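Local coordinates for triosephosphate isomerase (Toxoplasma gondii, PDB 5UPR), which probably catalyses, as a homodimer, the interconversion of D-glyceraldehyde 3-phosphate and dihydroxyacetone phosphate in glycolysis and gluconeogenesis, through its TIM-barrel domain, at residues E40-V45 with S256-A261; P96-G101 with R125-E130; L100-R105 with W182-G187. All coordinates share one frame; numbering follows the deposited sequence.

Overall arrangement
Three contacts tie together strands, helices and a loop of one TIM barrel. From the N terminus, the chain first reaches 40-45, on strand 42-47, whose partner comes more than 200 residues later. Residues 96-101 and 100-105 follow, overlapping at Leu-100 and Gly-101. Contact 2 closes first, when helix 117-129 returns to strand 97-100; contact 3 closes later, when the loop after strand 174-178 meets the start of helix 103-107. Both lie within the long span that contact 1 completes near the C terminus, where helix 253-260 packs on the early strand. Contacts 1 and 2 lie on opposite sides of the chain's centre, yet their segments touch, Val-45 of contact 1 packing against Trp-97 of contact 2.

Contact 1: E40-V45 with S256-A261; sequences EQVDVV and SIIDAA
Between the inner beta barrel and the helical layer around it, strand 42-47 of the TIM barrel meets the last helix, 253-260, through Val-42 and Val-44 on one side and Ile-258 and Ala-261 on the other. The backbones come closest where the helix is already ending, with the CA atoms of Val-42 and Ala-261 7.0 Å apart. Val-44 and Ile-258 cross at about a right angle. The CD1 methyl at the end of Ile-258 meets both branches of the valine, 4.0 Å from Val-44 CG2 and 4.0 Å from Val-44 CG1, while the isoleucine CG1 and CG2 also approach Val-44 CG2. With CG1 anti to the carbonyl carbon (chi1 -68°) and the chain extended beyond it, CD1 is carried to the valine. Val-42 faces the helix end with its CG2 methyl, which comes to 3.3 Å from the carbonyl oxygen of Ala-261, a methyl-to-oxygen contact and not a hydrogen bond. The same methyl is 4.5 Å from Ala-261 CB, and the other branch, CG1, is 4.4 Å from Ile-258 CG2. No hydrogen bond crosses the interface, whose touching residues are all buried. Val-42 and Ala-261 also both touch Val-12 of strand 10-15, the neighbour of strand 42-47 in the barrel; Val-44 leans on Val-65 of strand 65-69 on the other flank, and Ala-260 packs against helix 228-234.

Contact 2: P96-G101 with R125-E130; sequences PWVVLG and RAALNE. With SO4 (sulfate ion), chain F.
Strand 97-100 and the end of helix 117-129 approach most closely at Val-98 and Ala-127, whose CA atoms are 7.9 Å apart. The contact is small and wholly apolar. Ala-127 offers a single methyl to two strand residues: its CB lies 4.1 Å from Val-98 CG2 and 4.2 Å from Leu-100 CD1. Val-98 turns CG2, the branch between its backbone N and carbonyl carbon (chi1 -69°), to the alanine; Leu-100, extended beyond CG, reaches it with CD1. This is the helix-on-strand packing of a TIM barrel, with alternate strand residues pointing outward to the surrounding helix. Val-98 also touches Val-134 of the adjoining strand 133-138 and Ile-90 of helix 87-92. Away from the strand, Arg-125 bends at chi2 (57°), and its NE donates to Asn-129 OD1 one turn later, 2.9 Å away at an N-H...O angle of 159°, nearly in the guanidinium plane. The two terminal nitrogens grip a sulfate ion, probably from the crystallisation liquor, at the guanidinium edge: NH1 reaches sulfate O1 at 2.7 Å and NH2 reaches sulfate O2 at 3.1 Å. NH1 is also hydrogen-bonded to the carbonyl oxygen of Ala-164.

Contact 3: L100-R105 with W182-G187; sequences LGHSER and WAIGTG. With SO4 (sulfate ion), chain E.
Ile-184 has CG1 beside its backbone N (chi1 -63°) and an extended chain beyond, which carries CD1 to Ser-103, whose OG is folded between the backbone N and carbonyl carbon (chi1 54°). These residues join two family elements at the mouth of the TIM barrel: 100-105 follows strand 97-100 and opens helix 103-107, whereas the segment 182-187 belongs to the flexible loop after strand 174-178 that, in triosephosphate isomerases, closes over the bound substrate. Ile-184 is the centre of the contact. Its CD1 lies 4.1 Å from Ser-103 CB and only 3.0 Å from Ser-103 OG, a separation short enough for the exact placement of one of the two to be doubtful. The same methyl approaches His-102 CE1 obliquely, at 4.4 Å, and the second branch, CG2, comes to 3.9 Å from Glu-104 OE2. No hydrogen bond links the two segments; between them, Ile-184 supplies every contact from the loop side.

The polar groups around it are held by other partners. His-102 caps the helix: its ND1 accepts from Glu-104 N at 3.1 Å with an N-H...N angle of 167°, the donor tilted somewhat from the ring plane, which helps to set the ring's rotation. Glu-104 OE2 forms a salt bridge with Lys-17, whose side chain also touches Ile-184, and OE1 is hydrogen-bonded to Thr-82 OG1 of the second subunit, tying this corner to the dimer interface. Within the loop, Thr-186 OG1 donates to Trp-182 O at 2.7 Å. A sulfate, probably from the crystallisation liquor and consistent with the place of the substrate phosphate in this family, also takes bonds from Gly-247 N and Ser-225 N; Gly-185 N donates to its O4 at 2.7 Å.

Contact 1: E40-V45 with S256-A261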
loop_
_atom_site.group_PDB
_atom_site.type_symbol
_atom_site.label_atom_id
_atom_site.label_comp_id
_atom_site.label_asym_id
_atom_site.label_seq_id
_atom_site.Cartn_x
_atom_site.Cartn_y
_atom_site.Cartn_z
ATOM N N GLU A 40 -16.671 -3.052 26.250
ATOM C CA GLU A 40 -16.345 -4.362 26.869
ATOM C C GLU A 40 -16.859 -5.591 26.078
ATOM O O GLU A 40 -16.152 -6.588 25.975
ATOM C CB GLU A 40 -16.817 -4.430 28.325
ATOM C CG GLU A 40 -15.969 -3.630 29.297
ATOM C CD GLU A 40 -14.655 -4.305 29.666
ATOM O OE1 GLU A 40 -14.436 -4.482 30.879
ATOM O OE2 GLU A 40 -13.838 -4.660 28.767
ATOM N N GLN A 41 -18.054 -5.503 25.508
ATOM C CA GLN A 41 -18.668 -6.629 24.850
ATOM C C GLN A 41 -18.360 -6.780 23.333
ATOM O O GLN A 41 -18.877 -7.672 22.687
ATOM C CB GLN A 41 -20.193 -6.508 25.001
ATOM C CG GLN A 41 -20.719 -6.269 26.395
ATOM C CD GLN A 41 -22.179 -6.717 26.459
ATOM O OE1 GLN A 41 -22.437 -7.923 26.457
ATOM N NE2 GLN A 41 -23.141 -5.761 26.457
ATOM N N VAL A 42 -17.511 -5.905 22.789
ATOM C CA VAL A 42 -17.304 -5.757 21.359
ATOM C C VAL A 42 -15.802 -5.635 21.072
ATOM O O VAL A 42 -15.097 -4.842 21.709
ATOM C CB VAL A 42 -18.044 -4.494 20.881
ATOM C CG1 VAL A 42 -17.809 -4.267 19.405
ATOM C CG2 VAL A 42 -19.553 -4.592 21.170
ATOM N N ASP A 43 -15.308 -6.428 20.131
ATOM C CA ASP A 43 -13.977 -6.195 19.545
ATOM C C ASP A 43 -14.134 -5.039 18.542
ATOM O O ASP A 43 -14.960 -5.090 17.620
ATOM C CB ASP A 43 -13.538 -7.447 18.784
ATOM C CG ASP A 43 -13.305 -8.640 19.686
ATOM O OD1 ASP A 43 -12.927 -8.429 20.848
ATOM O OD2 ASP A 43 -13.545 -9.791 19.276
ATOM N N VAL A 44 -13.392 -3.973 18.743
ATOM C CA VAL A 44 -13.371 -2.853 17.849
ATOM C C VAL A 44 -12.011 -2.823 17.114
ATOM O O VAL A 44 -10.972 -2.850 17.738
ATOM C CB VAL A 44 -13.647 -1.543 18.565
ATOM C CG1 VAL A 44 -13.529 -0.355 17.621
ATOM C CG2 VAL A 44 -15.038 -1.581 19.221
ATOM N N VAL A 45 -12.064 -2.721 15.772
ATOM C CA VAL A 45 -10.813 -2.594 14.996
ATOM C C VAL A 45 -10.921 -1.377 14.072
ATOM O O VAL A 45 -11.959 -1.208 13.424
ATOM C CB VAL A 45 -10.556 -3.891 14.196
ATOM C CG1 VAL A 45 -9.345 -3.755 13.268
ATOM C CG2 VAL A 45 -10.378 -5.084 15.130
ATOM N N SER A 256 -21.929 5.232 17.808
ATOM C CA SER A 256 -23.301 4.683 17.807
ATOM C C SER A 256 -23.372 3.281 17.215
ATOM O O SER A 256 -24.171 2.485 17.670
ATOM C CB SER A 256 -24.292 5.537 17.037
ATOM O OG SER A 256 -24.109 6.904 17.320
ATOM N N ILE A 257 -22.560 2.987 16.189
ATOM C CA ILE A 257 -22.605 1.669 15.557
ATOM C C ILE A 257 -22.031 0.634 16.506
ATOM O O ILE A 257 -22.608 -0.431 16.641
ATOM C CB ILE A 257 -21.921 1.647 14.187
ATOM C CG1 ILE A 257 -22.666 2.532 13.196
ATOM C CG2 ILE A 257 -21.837 0.219 13.623
ATOM C CD1 ILE A 257 -21.863 2.972 11.963
ATOM N N ILE A 258 -20.932 0.965 17.193
ATOM C CA ILE A 258 -20.345 0.086 18.202
ATOM C C ILE A 258 -21.378 -0.253 19.261
ATOM O O ILE A 258 -21.574 -1.421 19.609
ATOM C CB ILE A 258 -19.087 0.720 18.893
ATOM C CG1 ILE A 258 -17.923 0.851 17.913
ATOM C CG2 ILE A 258 -18.677 -0.061 20.148
ATOM C CD1 ILE A 258 -16.841 1.831 18.370
ATOM N N ASP A 259 -22.055 0.774 19.754
ATOM C CA ASP A 259 -23.132 0.577 20.731
ATOM C C ASP A 259 -24.278 -0.339 20.243
ATOM O O ASP A 259 -24.842 -1.059 20.994
ATOM C CB ASP A 259 -23.656 1.925 21.159
ATOM C CG ASP A 259 -24.330 1.858 22.508
ATOM O OD1 ASP A 259 -23.764 1.279 23.487
ATOM O OD2 ASP A 259 -25.440 2.393 22.579
ATOM N N ALA A 260 -24.594 -0.302 18.965
ATOM C CA ALA A 260 -25.602 -1.211 18.373
ATOM C C ALA A 260 -25.208 -2.687 18.340
ATOM O O ALA A 260 -26.075 -3.531 18.348
ATOM C CB ALA A 260 -25.968 -0.776 16.972
ATOM N N ALA A 261 -23.908 -2.989 18.246
ATOM C CA ALA A 261 -23.422 -4.361 18.233
ATOM C C ALA A 261 -23.319 -5.049 19.670
ATOM O O ALA A 261 -22.402 -5.761 19.984
ATOM C CB ALA A 261 -22.099 -4.417 17.515
#

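Contact 2: P96-G101 with R125-E130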
loop_
_atom_site.group_PDB
_atom_site.type_symbol
_atom_site.label_atom_id
_atom_site.label_comp_id
_atom_site.label_asym_id
_atom_site.label_seq_id
_atom_site.Cartn_x
_atom_site.Cartn_y
_atom_site.Cartn_z
ATOM N N PRO A 96 -2.158 -5.975 14.735
ATOM C CA PRO A 96 -2.693 -7.358 14.805
ATOM C C PRO A 96 -3.655 -7.758 13.692
ATOM O O PRO A 96 -3.837 -8.962 13.516
ATOM C CB PRO A 96 -3.390 -7.417 16.163
ATOM C CG PRO A 96 -3.639 -5.978 16.540
ATOM C CD PRO A 96 -2.705 -5.097 15.784
ATOM N N TRP A 97 -4.197 -6.803 12.913
ATOM C CA TRP A 97 -5.224 -7.084 11.937
ATOM C C TRP A 97 -4.883 -6.540 10.567
ATOM O O TRP A 97 -4.220 -5.516 10.445
ATOM C CB TRP A 97 -6.587 -6.477 12.342
ATOM C CG TRP A 97 -7.230 -7.175 13.469
ATOM C CD1 TRP A 97 -7.039 -6.905 14.767
ATOM C CD2 TRP A 97 -8.196 -8.233 13.422
ATOM N NE1 TRP A 97 -7.788 -7.724 15.547
ATOM C CE2 TRP A 97 -8.484 -8.586 14.760
ATOM C CE3 TRP A 97 -8.806 -8.947 12.389
ATOM C CZ2 TRP A 97 -9.361 -9.599 15.107
ATOM C CZ3 TRP A 97 -9.687 -9.988 12.720
ATOM C CH2 TRP A 97 -9.961 -10.284 14.057
ATOM N N VAL A 98 -5.420 -7.201 9.546
ATOM C CA VAL A 98 -5.439 -6.686 8.194
ATOM C C VAL A 98 -6.821 -6.888 7.534
ATOM O O VAL A 98 -7.479 -7.900 7.799
ATOM C CB VAL A 98 -4.388 -7.348 7.294
ATOM C CG1 VAL A 98 -3.022 -6.893 7.775
ATOM C CG2 VAL A 98 -4.485 -8.870 7.231
ATOM N N VAL A 99 -7.188 -5.944 6.664
ATOM C CA VAL A 99 -8.339 -6.070 5.779
ATOM C C VAL A 99 -7.868 -6.600 4.449
ATOM O O VAL A 99 -6.912 -6.041 3.857
ATOM C CB VAL A 99 -9.013 -4.705 5.570
ATOM C CG1 VAL A 99 -10.226 -4.826 4.641
ATOM C CG2 VAL A 99 -9.399 -4.043 6.953
ATOM N N LEU A 100 -8.493 -7.693 3.962
ATOM C CA LEU A 100 -8.094 -8.283 2.665
ATOM C C LEU A 100 -9.283 -8.527 1.785
ATOM O O LEU A 100 -10.384 -8.897 2.274
ATOM C CB LEU A 100 -7.359 -9.596 2.938
ATOM C CG LEU A 100 -5.924 -9.425 3.468
ATOM C CD1 LEU A 100 -5.240 -10.769 3.704
ATOM C CD2 LEU A 100 -5.093 -8.623 2.477
ATOM N N GLY A 101 -9.086 -8.366 0.496
ATOM C CA GLY A 101 -10.133 -8.531 -0.477
ATOM C C GLY A 101 -11.308 -7.580 -0.531
ATOM O O GLY A 101 -12.353 -7.923 -1.062
ATOM N N ARG A 125 -3.541 -16.380 3.108
ATOM C CA ARG A 125 -2.628 -17.424 3.569
ATOM C C ARG A 125 -1.324 -16.837 4.144
ATOM O O ARG A 125 -0.837 -17.289 5.182
ATOM C CB ARG A 125 -2.255 -18.369 2.418
ATOM C CG ARG A 125 -1.232 -19.434 2.725
ATOM C CD ARG A 125 -1.736 -20.277 3.912
ATOM N NE ARG A 125 -0.797 -21.306 4.405
ATOM C CZ ARG A 125 -0.740 -22.587 4.065
ATOM N NH1 ARG A 125 -1.631 -23.152 3.242
ATOM N NH2 ARG A 125 0.261 -23.307 4.515
ATOM N N ALA A 126 -0.746 -15.875 3.430
ATOM C CA ALA A 126 0.493 -15.242 3.851
ATOM C C ALA A 126 0.329 -14.522 5.190
ATOM O O ALA A 126 1.187 -14.618 6.091
ATOM C CB ALA A 126 0.963 -14.282 2.797
ATOM N N ALA A 127 -0.810 -13.825 5.330
ATOM C CA ALA A 127 -1.126 -13.086 6.553
ATOM C C ALA A 127 -1.268 -14.028 7.752
ATOM O O ALA A 127 -0.687 -13.812 8.838
ATOM C CB ALA A 127 -2.378 -12.270 6.340
ATOM N N LEU A 128 -2.070 -15.085 7.554
ATOM C CA LEU A 128 -2.267 -16.070 8.635
ATOM C C LEU A 128 -0.990 -16.791 8.993
ATOM O O LEU A 128 -0.721 -17.018 10.186
ATOM C CB LEU A 128 -3.354 -17.065 8.221
ATOM C CG LEU A 128 -4.765 -16.582 7.979
ATOM C CD1 LEU A 128 -5.610 -17.738 7.423
ATOM C CD2 LEU A 128 -5.319 -15.950 9.265
ATOM N N ASN A 129 -0.187 -17.166 7.992
ATOM C CA ASN A 129 1.150 -17.760 8.249
ATOM C C ASN A 129 2.003 -16.875 9.153
ATOM O O ASN A 129 2.789 -17.387 9.874
ATOM C CB ASN A 129 1.975 -17.987 6.988
ATOM C CG ASN A 129 1.486 -19.147 6.116
ATOM O OD1 ASN A 129 0.645 -19.994 6.518
ATOM N ND2 ASN A 129 2.046 -19.193 4.884
ATOM N N GLU A 130 1.884 -15.553 9.078
ATOM C CA GLU A 130 2.685 -14.663 9.930
ATOM C C GLU A 130 1.973 -14.249 11.223
ATOM O O GLU A 130 2.400 -13.295 11.855
ATOM C CB GLU A 130 3.091 -13.424 9.140
ATOM C CG GLU A 130 4.018 -13.729 7.989
ATOM C CD GLU A 130 5.415 -14.169 8.389
ATOM O OE1 GLU A 130 5.913 -13.812 9.503
ATOM O OE2 GLU A 130 6.023 -14.857 7.554
HETATM S S SO4 F . -0.777 -26.386 2.571
HETATM O O1 SO4 F . -1.683 -25.860 3.619
HETATM O O2 SO4 F . 0.603 -25.981 2.916
HETATM O O3 SO4 F . -0.884 -27.863 2.629
HETATM O O4 SO4 F . -1.166 -25.911 1.217
#

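Contact 3: L100-R105 with W182-G187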
loop_
_atom_site.group_PDB
_atom_site.type_symbol
_atom_site.label_atom_id
_atom_site.label_comp_id
_atom_site.label_asym_id
_atom_site.label_seq_id
_atom_site.Cartn_x
_atom_site.Cartn_y
_atom_site.Cartn_z
ATOM N N LEU A 100 -8.493 -7.693 3.962
ATOM C CA LEU A 100 -8.094 -8.283 2.665
ATOM C C LEU A 100 -9.283 -8.527 1.785
ATOM O O LEU A 100 -10.384 -8.897 2.274
ATOM C CB LEU A 100 -7.359 -9.596 2.938
ATOM C CG LEU A 100 -5.924 -9.425 3.468
ATOM C CD1 LEU A 100 -5.240 -10.769 3.704
ATOM C CD2 LEU A 100 -5.093 -8.623 2.477
ATOM N N GLY A 101 -9.086 -8.366 0.496
ATOM C CA GLY A 101 -10.133 -8.531 -0.477
ATOM C C GLY A 101 -11.308 -7.580 -0.531
ATOM O O GLY A 101 -12.353 -7.923 -1.062
ATOM N N HIS A 102 -11.117 -6.354 -0.034
ATOM C CA HIS A 102 -12.117 -5.337 -0.188
ATOM C C HIS A 102 -12.527 -5.214 -1.649
ATOM O O HIS A 102 -11.640 -5.251 -2.536
ATOM C CB HIS A 102 -11.645 -3.990 0.356
ATOM C CG HIS A 102 -12.771 -3.043 0.631
ATOM N ND1 HIS A 102 -13.333 -2.274 -0.337
ATOM C CD2 HIS A 102 -13.496 -2.834 1.755
ATOM C CE1 HIS A 102 -14.331 -1.591 0.193
ATOM N NE2 HIS A 102 -14.453 -1.908 1.463
ATOM N N SER A 103 -13.794 -4.987 -1.901
ATOM C CA SER A 103 -14.253 -4.888 -3.312
ATOM C C SER A 103 -13.554 -3.785 -4.104
ATOM O O SER A 103 -13.361 -3.916 -5.327
ATOM C CB SER A 103 -15.784 -4.706 -3.472
ATOM O OG SER A 103 -16.123 -3.623 -2.695
ATOM N N GLU A 104 -13.157 -2.724 -3.430
ATOM C CA GLU A 104 -12.403 -1.658 -4.137
ATOM C C GLU A 104 -11.050 -2.204 -4.675
ATOM O O GLU A 104 -10.685 -1.874 -5.809
ATOM C CB GLU A 104 -12.258 -0.393 -3.273
ATOM C CG GLU A 104 -13.594 0.261 -2.961
ATOM C CD GLU A 104 -13.646 1.045 -1.670
ATOM O OE1 GLU A 104 -12.575 1.259 -1.037
ATOM O OE2 GLU A 104 -14.809 1.515 -1.324
ATOM N N ARG A 105 -10.392 -3.088 -3.933
ATOM C CA ARG A 105 -9.110 -3.677 -4.352
ATOM C C ARG A 105 -9.347 -4.842 -5.317
ATOM O O ARG A 105 -8.501 -5.064 -6.171
ATOM C CB ARG A 105 -8.271 -4.146 -3.159
ATOM C CG ARG A 105 -7.940 -3.021 -2.151
ATOM C CD ARG A 105 -6.706 -3.334 -1.353
ATOM N NE ARG A 105 -5.507 -3.464 -2.221
ATOM C CZ ARG A 105 -4.838 -2.452 -2.801
ATOM N NH1 ARG A 105 -5.146 -1.173 -2.544
ATOM N NH2 ARG A 105 -3.778 -2.714 -3.538
ATOM N N TRP A 182 -23.257 -3.610 -4.318
ATOM C CA TRP A 182 -24.335 -2.663 -4.514
ATOM C C TRP A 182 -24.691 -1.796 -3.306
ATOM O O TRP A 182 -25.337 -0.784 -3.491
ATOM C CB TRP A 182 -25.601 -3.361 -5.035
ATOM C CG TRP A 182 -26.050 -4.577 -4.276
ATOM C CD1 TRP A 182 -25.820 -5.864 -4.634
ATOM C CD2 TRP A 182 -26.893 -4.623 -3.121
ATOM N NE1 TRP A 182 -26.393 -6.715 -3.735
ATOM C CE2 TRP A 182 -27.075 -5.978 -2.801
ATOM C CE3 TRP A 182 -27.431 -3.665 -2.278
ATOM C CZ2 TRP A 182 -27.797 -6.406 -1.664
ATOM C CZ3 TRP A 182 -28.204 -4.099 -1.140
ATOM C CH2 TRP A 182 -28.369 -5.425 -0.844
ATOM N N ALA A 183 -24.266 -2.192 -2.103
ATOM C CA ALA A 183 -24.412 -1.385 -0.870
ATOM C C ALA A 183 -23.278 -0.468 -0.517
ATOM O O ALA A 183 -23.407 0.300 0.443
ATOM C CB ALA A 183 -24.603 -2.307 0.327
ATOM N N ILE A 184 -22.144 -0.546 -1.238
ATOM C CA ILE A 184 -20.998 0.217 -0.894
ATOM C C ILE A 184 -21.057 1.644 -1.445
ATOM O O ILE A 184 -21.049 1.838 -2.669
ATOM C CB ILE A 184 -19.696 -0.481 -1.288
ATOM C CG1 ILE A 184 -19.526 -1.804 -0.547
ATOM C CG2 ILE A 184 -18.504 0.424 -0.870
ATOM C CD1 ILE A 184 -18.436 -2.690 -1.034
ATOM N N GLY A 185 -21.164 2.651 -0.557
ATOM C CA GLY A 185 -21.176 4.055 -0.996
ATOM C C GLY A 185 -22.448 4.530 -1.665
ATOM O O GLY A 185 -22.542 5.704 -2.006
ATOM N N THR A 186 -23.465 3.693 -1.789
ATOM C CA THR A 186 -24.666 3.986 -2.555
ATOM C C THR A 186 -25.842 4.435 -1.704
ATOM O O THR A 186 -26.855 4.853 -2.244
ATOM C CB THR A 186 -25.122 2.714 -3.306
ATOM O OG1 THR A 186 -25.247 1.652 -2.374
ATOM C CG2 THR A 186 -24.093 2.354 -4.398
ATOM N N GLY A 187 -25.762 4.259 -0.386
ATOM C CA GLY A 187 -26.916 4.435 0.480
ATOM C C GLY A 187 -27.930 3.268 0.457
ATOM O O GLY A 187 -28.935 3.307 1.192
HETATM S S SO4 E . -20.256 2.975 3.314
HETATM O O1 SO4 E . -19.159 3.892 3.089
HETATM O O2 SO4 E . -21.277 3.465 4.245
HETATM O O3 SO4 E . -19.600 1.834 3.978
HETATM O O4 SO4 E . -20.872 2.353 2.124
#